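PDB 3IHT: S-adenosyl-L-methionine methyl transferase from Ruegeria pomeroyi DSS-3, which binds S-adenosylmethionine in a Rossmann-like fold and probably transfers its methyl group to a substrate. Local coordinates for residues V24-C29 with L159-V164; S108-L114 with G141-S146; F151-L157 with F169-G174. All coordinates share one frame; numbering follows the deposited sequence. Where two conformers were deposited one is given.

Interaction 1. Residues V24-C29 with L159-V164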
loop_
_atom_site.group_PDB
_atom_site.type_symbol
_atom_site.label_atom_id
_atom_site.label_comp_id
_atom_site.label_asym_id
_atom_site.label_seq_id
_atom_site.Cartn_x
_atom_site.Cartn_y
_atom_site.Cartn_z
ATOM N N VAL A 24 1.557 -2.795 -8.037
ATOM C CA VAL A 24 1.427 -2.779 -9.473
ATOM C C VAL A 24 1.967 -4.108 -10.038
ATOM O O VAL A 24 1.370 -4.705 -10.928
ATOM C CB VAL A 24 2.155 -1.537 -10.055
ATOM C CG1 VAL A 24 2.324 -1.628 -11.526
ATOM C CG2 VAL A 24 1.350 -0.255 -9.702
ATOM N N SER A 25 3.069 -4.581 -9.476
ATOM C CA SER A 25 3.657 -5.841 -9.932
ATOM C C SER A 25 2.775 -7.045 -9.581
ATOM O O SER A 25 2.611 -7.956 -10.390
ATOM C CB SER A 25 5.074 -6.009 -9.390
ATOM O OG SER A 25 5.906 -4.937 -9.789
ATOM N N GLN A 26 2.166 -7.039 -8.387
ATOM C CA GLN A 26 1.236 -8.119 -8.016
ATOM C C GLN A 26 0.074 -8.219 -8.909
ATOM O O GLN A 26 -0.323 -9.322 -9.322
ATOM C CB GLN A 26 0.683 -7.914 -6.592
ATOM C CG GLN A 26 1.665 -8.159 -5.543
ATOM C CD GLN A 26 1.176 -7.720 -4.154
ATOM O OE1 GLN A 26 0.402 -6.760 -4.016
ATOM N NE2 GLN A 26 1.606 -8.435 -3.136
ATOM N N ARG A 27 -0.517 -7.064 -9.228
ATOM C CA ARG A 27 -1.640 -7.067 -10.097
ATOM C C ARG A 27 -1.209 -7.647 -11.454
ATOM O O ARG A 27 -1.881 -8.531 -11.994
ATOM C CB ARG A 27 -2.231 -5.687 -10.238
ATOM C CG ARG A 27 -3.292 -5.591 -11.292
ATOM C CD ARG A 27 -3.992 -4.236 -11.247
ATOM N NE ARG A 27 -3.096 -3.174 -11.687
ATOM C CZ ARG A 27 -3.401 -1.884 -11.681
ATOM N NH1 ARG A 27 -4.574 -1.480 -11.242
ATOM N NH2 ARG A 27 -2.520 -0.995 -12.099
ATOM N N ALA A 28 -0.106 -7.136 -12.013
ATOM C CA ALA A 28 0.341 -7.566 -13.369
ATOM C C ALA A 28 0.686 -9.067 -13.372
ATOM O O ALA A 28 0.227 -9.815 -14.238
ATOM C CB ALA A 28 1.569 -6.696 -13.837
ATOM N N CYS A 29 1.443 -9.492 -12.370
ATOM C CA CYS A 29 1.895 -10.891 -12.264
ATOM C C CYS A 29 0.743 -11.842 -12.001
ATOM O O CYS A 29 0.656 -12.907 -12.607
ATOM C CB CYS A 29 2.988 -11.031 -11.215
ATOM S SG CYS A 29 4.548 -10.306 -11.760
ATOM N N LEU A 159 8.947 -11.614 -16.515
ATOM C CA LEU A 159 7.833 -10.842 -16.026
ATOM C C LEU A 159 6.991 -10.285 -17.189
ATOM O O LEU A 159 7.519 -9.900 -18.226
ATOM C CB LEU A 159 8.336 -9.686 -15.181
ATOM C CG LEU A 159 9.028 -10.075 -13.873
ATOM C CD1 LEU A 159 9.567 -8.796 -13.220
ATOM C CD2 LEU A 159 8.059 -10.817 -12.917
ATOM N N PRO A 160 5.676 -10.184 -16.974
ATOM C CA PRO A 160 4.789 -9.538 -17.949
ATOM C C PRO A 160 4.804 -8.022 -17.908
ATOM O O PRO A 160 5.233 -7.411 -16.918
ATOM C CB PRO A 160 3.407 -10.061 -17.520
ATOM C CG PRO A 160 3.521 -10.140 -16.046
ATOM C CD PRO A 160 4.937 -10.626 -15.782
ATOM N N PRO A 161 4.261 -7.384 -18.953
ATOM C CA PRO A 161 4.157 -5.940 -18.985
ATOM C C PRO A 161 3.446 -5.408 -17.749
ATOM O O PRO A 161 2.459 -6.018 -17.247
ATOM C CB PRO A 161 3.323 -5.675 -20.258
ATOM C CG PRO A 161 3.611 -6.829 -21.139
ATOM C CD PRO A 161 3.684 -8.002 -20.158
ATOM N N GLY A 162 3.986 -4.313 -17.233
ATOM C CA GLY A 162 3.470 -3.654 -16.052
ATOM C C GLY A 162 4.218 -4.026 -14.775
ATOM O O GLY A 162 4.213 -3.269 -13.790
ATOM N N ALA A 163 4.864 -5.183 -14.758
ATOM C CA ALA A 163 5.597 -5.599 -13.569
ATOM C C ALA A 163 6.915 -4.859 -13.466
ATOM O O ALA A 163 7.421 -4.329 -14.480
ATOM C CB ALA A 163 5.809 -7.137 -13.568
ATOM N N VAL A 164 7.457 -4.762 -12.249
ATOM C CA VAL A 164 8.721 -4.097 -12.005
ATOM C C VAL A 164 9.730 -5.121 -11.532
ATOM O O VAL A 164 9.456 -5.887 -10.589
ATOM C CB VAL A 164 8.556 -2.932 -10.962
ATOM C CG1 VAL A 164 9.899 -2.343 -10.603
ATOM C CG2 VAL A 164 7.574 -1.877 -11.495
#
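S25 reaches from the helix to the loop and meets it at V164. From its CB, which lies 3.9 Å from V164 N, the side chain turns so that OG stands anti to the carbonyl carbon and beside the backbone N (chi1 -58°). There OG takes the N-H of V164, with OG and V164 N 2.9 Å apart and an angle of 149° at the hydrogen, and it hydrogen-bonds to the carbonyl oxygen of D21, one turn back in the same helix. This buried hydroxyl thus ties the loop backbone to the helix backbone. With the hydroxyl removed, as by an alanine here, the V164 N-H is likely to lose its acceptor and the loop its hydrogen-bonded tie to the helix. One turn further on, A28 points its methyl toward the loop: its CB sits 3.6 Å from P161 O and 3.7 Å from A163 N. P161 O and A163 N belong to a type II beta turn from P160 to A163, closed by A163 N bonding to P160 O at 3.1 Å. G162 takes a positive phi of 98° in the turn and presents its backbone to A28; a CB there would press on the A28 methyl. V24 lies against the same turn, its CG1 3.4 Å from G162 O. At the other end C29 puts its sulfur among apolar groups, with SG 3.7 Å from L159 CD2 and also touching the P160 ring and the A163 methyl. The contact holds the loop between strands 155-157 and 169-172 against helix 15-36. I170 of strand 169-172 packs on C29, L159 and P160 from the sheet side, while V24 and R27 also meet the second subunit, where R27 forms a salt bridge with D17 of that chain.

Interaction 2. Residues S108-L114 with G141-S146. With SAM (S-adenosylmethionine), chain C.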
loop_
_atom_site.group_PDB
_atom_site.type_symbol
_atom_site.label_atom_id
_atom_site.label_comp_id
_atom_site.label_asym_id
_atom_site.label_seq_id
_atom_site.Cartn_x
_atom_site.Cartn_y
_atom_site.Cartn_z
ATOM N N SER A 108 -2.895 -24.993 -8.748
ATOM C CA SER A 108 -2.629 -24.405 -10.069
ATOM C C SER A 108 -1.810 -23.139 -9.953
ATOM O O SER A 108 -1.092 -22.757 -10.880
ATOM C CB SER A 108 -3.948 -24.113 -10.804
ATOM O OG SER A 108 -4.787 -23.216 -10.070
ATOM N N LEU A 109 -1.958 -22.437 -8.832
ATOM C CA LEU A 109 -1.339 -21.129 -8.652
ATOM C C LEU A 109 -1.148 -20.913 -7.158
ATOM O O LEU A 109 -2.118 -21.036 -6.392
ATOM C CB LEU A 109 -2.223 -20.020 -9.247
ATOM C CG LEU A 109 -1.856 -18.562 -9.018
ATOM C CD1 LEU A 109 -0.412 -18.241 -9.490
ATOM C CD2 LEU A 109 -2.860 -17.634 -9.692
ATOM N N VAL A 110 0.062 -20.590 -6.746
ATOM C CA VAL A 110 0.371 -20.267 -5.348
ATOM C C VAL A 110 0.932 -18.853 -5.346
ATOM O O VAL A 110 1.905 -18.553 -6.063
ATOM C CB VAL A 110 1.365 -21.283 -4.683
ATOM C CG1 VAL A 110 1.731 -20.878 -3.225
ATOM C CG2 VAL A 110 0.786 -22.719 -4.758
ATOM N N HIS A 111 0.272 -17.973 -4.583
ATOM C CA HIS A 111 0.676 -16.579 -4.443
ATOM C C HIS A 111 1.123 -16.313 -3.019
ATOM O O HIS A 111 0.374 -16.630 -2.077
ATOM C CB HIS A 111 -0.470 -15.610 -4.776
ATOM C CG HIS A 111 -0.111 -14.181 -4.505
ATOM N ND1 HIS A 111 -0.854 -13.354 -3.684
ATOM C CD2 HIS A 111 0.940 -13.437 -4.938
ATOM C CE1 HIS A 111 -0.251 -12.176 -3.601
ATOM N NE2 HIS A 111 0.852 -12.209 -4.334
ATOM N N ALA A 112 2.325 -15.761 -2.847
ATOM C CA ALA A 112 2.830 -15.398 -1.536
ATOM C C ALA A 112 3.182 -13.924 -1.459
ATOM O O ALA A 112 3.935 -13.403 -2.291
ATOM C CB ALA A 112 4.050 -16.284 -1.145
ATOM N N ASP A 113 2.647 -13.263 -0.434
ATOM C CA ASP A 113 3.017 -11.902 -0.075
ATOM C C ASP A 113 3.112 -11.893 1.469
ATOM O O ASP A 113 2.247 -11.377 2.162
ATOM C CB ASP A 113 1.944 -10.915 -0.592
ATOM C CG ASP A 113 2.286 -9.457 -0.341
ATOM O OD1 ASP A 113 3.499 -9.091 -0.328
ATOM O OD2 ASP A 113 1.306 -8.643 -0.133
ATOM N N LEU A 114 4.117 -12.595 1.973
ATOM C CA LEU A 114 4.262 -12.901 3.389
ATOM C C LEU A 114 5.197 -11.933 4.122
ATOM O O LEU A 114 5.328 -12.010 5.364
ATOM C CB LEU A 114 4.773 -14.341 3.547
ATOM C CG LEU A 114 3.771 -15.422 3.103
ATOM C CD1 LEU A 114 4.516 -16.708 2.564
ATOM C CD2 LEU A 114 2.827 -15.741 4.258
ATOM N N GLY A 141 1.605 -25.531 -13.088
ATOM C CA GLY A 141 1.287 -24.568 -12.043
ATOM C C GLY A 141 2.310 -23.466 -11.923
ATOM O O GLY A 141 3.496 -23.670 -12.205
ATOM N N LEU A 142 1.854 -22.301 -11.478
ATOM C CA LEU A 142 2.731 -21.151 -11.304
ATOM C C LEU A 142 2.794 -20.731 -9.833
ATOM O O LEU A 142 1.832 -20.989 -9.045
ATOM C CB LEU A 142 2.255 -19.990 -12.171
ATOM C CG LEU A 142 2.247 -20.213 -13.685
ATOM C CD1 LEU A 142 1.725 -18.959 -14.389
ATOM C CD2 LEU A 142 3.636 -20.562 -14.206
HETATM N N MSE A 143 3.926 -20.122 -9.467
HETATM C CA MSE A 143 4.175 -19.590 -8.130
HETATM C C MSE A 143 4.565 -18.133 -8.301
HETATM O O MSE A 143 5.492 -17.813 -9.050
HETATM C CB MSE A 143 5.244 -20.440 -7.395
HETATM C CG MSE A 143 5.238 -20.283 -5.892
HETATM SE SE MSE A 143 6.138 -18.664 -5.355
HETATM C CE MSE A 143 5.129 -18.431 -3.731
ATOM N N VAL A 144 3.814 -17.224 -7.682
ATOM C CA VAL A 144 4.100 -15.781 -7.742
ATOM C C VAL A 144 4.397 -15.301 -6.321
ATOM O O VAL A 144 3.627 -15.575 -5.388
ATOM C CB VAL A 144 2.921 -14.985 -8.308
ATOM C CG1 VAL A 144 3.166 -13.465 -8.267
ATOM C CG2 VAL A 144 2.576 -15.474 -9.722
ATOM N N SER A 145 5.522 -14.614 -6.164
ATOM C CA SER A 145 5.946 -14.159 -4.847
ATOM C C SER A 145 6.481 -12.737 -4.886
ATOM O O SER A 145 7.029 -12.313 -5.859
ATOM C CB SER A 145 7.077 -15.053 -4.319
ATOM O OG SER A 145 7.362 -14.753 -2.930
ATOM N N SER A 146 6.298 -12.011 -3.779
ATOM C CA SER A 146 6.904 -10.713 -3.614
ATOM C C SER A 146 8.306 -10.821 -2.998
ATOM O O SER A 146 8.939 -9.794 -2.753
ATOM C CB SER A 146 5.993 -9.790 -2.790
ATOM O OG SER A 146 5.468 -10.441 -1.646
HETATM N N SAM C . -1.251 -9.680 0.115
HETATM C CA SAM C . -2.026 -9.014 1.215
HETATM C C SAM C . -2.931 -7.886 0.664
HETATM O O SAM C . -3.624 -7.163 1.420
HETATM O OXT SAM C . -2.887 -7.620 -0.561
HETATM C CB SAM C . -1.115 -8.522 2.358
HETATM C CG SAM C . -0.473 -9.640 3.210
HETATM S SD SAM C . 0.511 -9.007 4.642
HETATM C CE SAM C . 1.830 -8.173 3.703
HETATM C "C5'" SAM C . 1.313 -10.584 5.166
HETATM C "C4'" SAM C . 0.395 -11.605 5.823
HETATM O "O4'" SAM C . 1.104 -12.859 5.914
HETATM C "C3'" SAM C . -0.043 -11.243 7.247
HETATM O "O3'" SAM C . -1.462 -11.278 7.399
HETATM C "C2'" SAM C . 0.668 -12.255 8.141
HETATM O "O2'" SAM C . 0.022 -12.623 9.375
HETATM C "C1'" SAM C . 0.813 -13.431 7.188
HETATM N N9 SAM C . 1.890 -14.369 7.602
HETATM C C8 SAM C . 3.237 -14.080 7.717
HETATM N N7 SAM C . 3.893 -15.205 8.102
HETATM C C5 SAM C . 2.989 -16.205 8.245
HETATM C C6 SAM C . 3.129 -17.546 8.605
HETATM N N6 SAM C . 4.331 -18.070 8.943
HETATM N N1 SAM C . 1.985 -18.324 8.611
HETATM C C2 SAM C . 0.734 -17.827 8.308
HETATM N N3 SAM C . 0.602 -16.481 7.964
HETATM C C4 SAM C . 1.718 -15.699 7.923
HETATM O O HOH W 1 6.144 -13.758 0.010
#
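Strands 109-112 and 141-145 run parallel, their axes 4.8 Å apart and 9° from exact alignment, with a ladder of five backbone hydrogen bonds from L142 N to S108 O at one end to S146 N to A112 O at the other. On one face the side chains of L109, H111, L142 and V144 gather: L109 CD1 packs 4.1 Å from V144 CG2, and the H111 ring lies slantwise to V144, its CD2 3.5 Å from V144 O. The ring's ND1 is held by E46 on the neighbouring strand. On the other face selenomethionine M143 bends at its second torsion, which brings its CE methyl to 3.5 Å from A112 CB, while its CG packs against V110 CB. Past the strand ends D113 becomes the link to the ligand. With CG anti to the backbone N (chi1 -176°), its carboxylate is shared: OD1 accepts from S146 OG at 2.7 Å, met on the anti side and 20° out of the plane, and OD2 accepts from the amino N of S-adenosylmethionine at 2.8 Å. S146 is thus a second-shell residue that helps fix the rotation of the carboxylate. L114 CD2 rests 3.7 Å from N9 of the cofactor. Such a carboxyl-end loop is where Rossmann-like methyltransferases hold this cofactor. The pair lies at the heart of the sheet, between strands 44-47 and 169-172, with helix 15-36 covering the H111 face and helix 119-133 the V110 face.

Interaction 3. Residues F151-L157 with F169-G174; sequences FEGLEEL and FIYRRG. With NI (nickel (II) ion), chain D.
Backbone bonds join E155 and R172 as a hydrogen-bonded antiparallel pair: E155 N reaches R172 O at 3.0 Å, and R172 N reaches E155 O at 2.8 Å. In their salt bridge, E155 CG sits between its backbone N and carbonyl carbon (chi1 62°) and the chain then runs extended, beside R172. E155 OE2 lies in the guanidinium plane and takes NE (2.8 Å) and NH2 (3.2 Å) of R172, both approaching from above one face of the carboxylate, the two planes 67° apart. L157 CD2 covers the centre of one guanidinium face, 3.7 Å from R172 CZ. Among the aromatics, F151 turns its edge to the face of Y171 in a T-shaped stack, centroids 5.1 Å apart and planes at 78°, and L154 CD1 lies over one face of the F151 ring. Two waters add bridges: one joins E156 OE1 to Y171 OH, which also bonds to M149 N, and another links E156 OE2, L157 O and I170 N. E152 OE2 binds a nickel ion at 1.9 Å. The hairpin forms one margin of the sheet: strand 155-157 is outermost within the chain, strand 169-172 pairs with 141-145, F151 packs on M143, and I170 faces helix 15-36.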
loop_
_atom_site.group_PDB
_atom_site.type_symbol
_atom_site.label_atom_id
_atom_site.label_comp_id
_atom_site.label_asym_id
_atom_site.label_seq_id
_atom_site.Cartn_x
_atom_site.Cartn_y
_atom_site.Cartn_z
ATOM N N PHE A 151 13.908 -22.351 -5.109
ATOM C CA PHE A 151 13.314 -23.614 -5.518
ATOM C C PHE A 151 14.336 -24.565 -6.150
ATOM O O PHE A 151 15.379 -24.125 -6.608
ATOM C CB PHE A 151 12.188 -23.365 -6.524
ATOM C CG PHE A 151 11.012 -22.651 -5.947
ATOM C CD1 PHE A 151 10.343 -23.184 -4.841
ATOM C CD2 PHE A 151 10.560 -21.464 -6.487
ATOM C CE1 PHE A 151 9.229 -22.528 -4.290
ATOM C CE2 PHE A 151 9.433 -20.831 -5.951
ATOM C CZ PHE A 151 8.787 -21.361 -4.840
ATOM N N GLU A 152 14.024 -25.855 -6.133
ATOM C CA GLU A 152 14.899 -26.890 -6.723
ATOM C C GLU A 152 14.599 -27.141 -8.201
ATOM O O GLU A 152 15.513 -27.319 -9.015
ATOM C CB GLU A 152 14.700 -28.206 -5.962
ATOM C CG GLU A 152 15.277 -28.229 -4.578
ATOM C CD GLU A 152 16.783 -28.291 -4.588
ATOM O OE1 GLU A 152 17.398 -28.467 -5.679
ATOM O OE2 GLU A 152 17.367 -28.188 -3.495
ATOM N N GLY A 153 13.316 -27.184 -8.531
ATOM C CA GLY A 153 12.831 -27.641 -9.822
ATOM C C GLY A 153 12.057 -26.608 -10.626
ATOM O O GLY A 153 12.001 -26.711 -11.861
ATOM N N LEU A 154 11.476 -25.602 -9.971
ATOM C CA LEU A 154 10.644 -24.609 -10.665
ATOM C C LEU A 154 11.511 -23.611 -11.440
ATOM O O LEU A 154 12.547 -23.160 -10.948
ATOM C CB LEU A 154 9.738 -23.885 -9.689
ATOM C CG LEU A 154 8.883 -24.728 -8.735
ATOM C CD1 LEU A 154 8.022 -23.821 -7.885
ATOM C CD2 LEU A 154 8.035 -25.794 -9.442
ATOM N N GLU A 155 11.100 -23.315 -12.659
ATOM C CA GLU A 155 11.811 -22.425 -13.573
ATOM C C GLU A 155 11.276 -21.007 -13.409
ATOM O O GLU A 155 10.062 -20.810 -13.325
ATOM C CB GLU A 155 11.617 -22.911 -15.031
ATOM C CG GLU A 155 10.154 -22.923 -15.545
ATOM C CD GLU A 155 9.952 -23.426 -16.989
ATOM O OE1 GLU A 155 10.781 -23.090 -17.870
ATOM O OE2 GLU A 155 8.932 -24.122 -17.244
ATOM N N GLU A 156 12.167 -20.016 -13.354
ATOM C CA GLU A 156 11.732 -18.645 -13.278
ATOM C C GLU A 156 11.294 -18.210 -14.684
ATOM O O GLU A 156 12.001 -18.456 -15.671
ATOM C CB GLU A 156 12.834 -17.692 -12.738
ATOM C CG GLU A 156 12.291 -16.313 -12.457
ATOM C CD GLU A 156 13.260 -15.302 -11.863
ATOM O OE1 GLU A 156 14.416 -15.641 -11.593
ATOM O OE2 GLU A 156 12.827 -14.126 -11.673
ATOM N N LEU A 157 10.168 -17.518 -14.756
ATOM C CA LEU A 157 9.632 -16.966 -15.981
ATOM C C LEU A 157 9.880 -15.465 -16.072
ATOM O O LEU A 157 9.921 -14.753 -15.047
ATOM C CB LEU A 157 8.127 -17.221 -16.071
ATOM C CG LEU A 157 7.666 -18.676 -16.021
ATOM C CD1 LEU A 157 6.124 -18.678 -16.283
ATOM C CD2 LEU A 157 8.421 -19.505 -17.034
ATOM N N PHE A 169 8.163 -12.115 -8.459
ATOM C CA PHE A 169 8.895 -13.154 -9.160
ATOM C C PHE A 169 7.893 -14.254 -9.529
ATOM O O PHE A 169 6.972 -14.554 -8.744
ATOM C CB PHE A 169 9.977 -13.751 -8.252
ATOM C CG PHE A 169 10.995 -12.750 -7.825
ATOM C CD1 PHE A 169 10.750 -11.917 -6.746
ATOM C CD2 PHE A 169 12.196 -12.647 -8.513
ATOM C CE1 PHE A 169 11.696 -10.964 -6.356
ATOM C CE2 PHE A 169 13.151 -11.710 -8.131
ATOM C CZ PHE A 169 12.884 -10.850 -7.068
ATOM N N ILE A 170 8.070 -14.830 -10.714
ATOM C CA ILE A 170 7.153 -15.870 -11.198
ATOM C C ILE A 170 7.922 -17.144 -11.518
ATOM O O ILE A 170 8.939 -17.099 -12.196
ATOM C CB ILE A 170 6.382 -15.441 -12.451
ATOM C CG1 ILE A 170 5.677 -14.101 -12.235
ATOM C CG2 ILE A 170 5.382 -16.590 -12.878
ATOM C CD1 ILE A 170 5.023 -13.510 -13.546
ATOM N N TYR A 171 7.431 -18.278 -11.008
ATOM C CA TYR A 171 8.052 -19.565 -11.238
ATOM C C TYR A 171 7.024 -20.565 -11.740
ATOM O O TYR A 171 5.828 -20.424 -11.476
ATOM C CB TYR A 171 8.708 -20.090 -9.971
ATOM C CG TYR A 171 9.656 -19.123 -9.312
ATOM C CD1 TYR A 171 9.179 -18.161 -8.426
ATOM C CD2 TYR A 171 11.026 -19.146 -9.583
ATOM C CE1 TYR A 171 10.029 -17.267 -7.818
ATOM C CE2 TYR A 171 11.870 -18.234 -8.979
ATOM C CZ TYR A 171 11.372 -17.322 -8.098
ATOM O OH TYR A 171 12.205 -16.430 -7.490
ATOM N N ARG A 172 7.484 -21.573 -12.478
ATOM C CA ARG A 172 6.579 -22.555 -13.080
ATOM C C ARG A 172 7.067 -23.982 -12.869
ATOM O O ARG A 172 8.266 -24.250 -12.967
ATOM C CB ARG A 172 6.469 -22.301 -14.588
ATOM C CG ARG A 172 5.556 -23.295 -15.341
ATOM C CD ARG A 172 5.265 -22.805 -16.759
ATOM N NE ARG A 172 6.457 -22.790 -17.598
ATOM C CZ ARG A 172 6.573 -22.140 -18.761
ATOM N NH1 ARG A 172 5.569 -21.413 -19.235
ATOM N NH2 ARG A 172 7.718 -22.182 -19.438
ATOM N N ARG A 173 6.140 -24.901 -12.606
ATOM C CA ARG A 173 6.471 -26.326 -12.604
ATOM C C ARG A 173 6.371 -26.838 -14.033
ATOM O O ARG A 173 5.281 -26.903 -14.606
ATOM C CB ARG A 173 5.518 -27.141 -11.752
ATOM C CG ARG A 173 5.973 -28.574 -11.665
ATOM C CD ARG A 173 5.094 -29.443 -10.792
ATOM N NE ARG A 173 5.438 -30.857 -11.035
ATOM C CZ ARG A 173 4.749 -31.905 -10.592
ATOM N NH1 ARG A 173 3.667 -31.758 -9.843
ATOM N NH2 ARG A 173 5.160 -33.120 -10.912
ATOM N N GLY A 174 7.516 -27.123 -14.627
ATOM C CA GLY A 174 7.563 -27.599 -15.999
ATOM C C GLY A 174 7.079 -29.024 -16.160
ATOM O O GLY A 174 6.661 -29.790 -15.264
ATOM O OXT GLY A 174 7.092 -29.494 -17.292
HETATM NI NI NI D . 19.296 -28.294 -3.246
HETATM O O HOH W 2 10.174 -26.735 -14.034
HETATM O O HOH W 3 10.108 -13.749 -12.413
HETATM O O HOH W 4 14.559 -16.080 -8.743
HETATM O O HOH W 5 20.897 -26.963 -4.647
#

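How the interactions relate
Interactions 2 and 3 share the sheet of one Rossmann-like methyltransferase fold, from its centre to its antiparallel edge, while interaction 1 packs the hairpin loop on the helix beside it. Centre to centre, interaction 2 lies about 10 Å from interaction 3 and about 13 Å from interaction 1, and interactions 1 and 3 are about 17 Å apart. M143 N meets Y171 O at 2.8 Å where strands 141-145 and 169-172 adjoin. Along the chain interaction 2 is nested within the loop that interaction 1 closes and ends before interaction 3 opens, whereas interactions 1 and 3 interleave. Q26 NE2, 3.0 Å from D113 OD2, brings helix 15-36 to the cofactor-binding carboxylate.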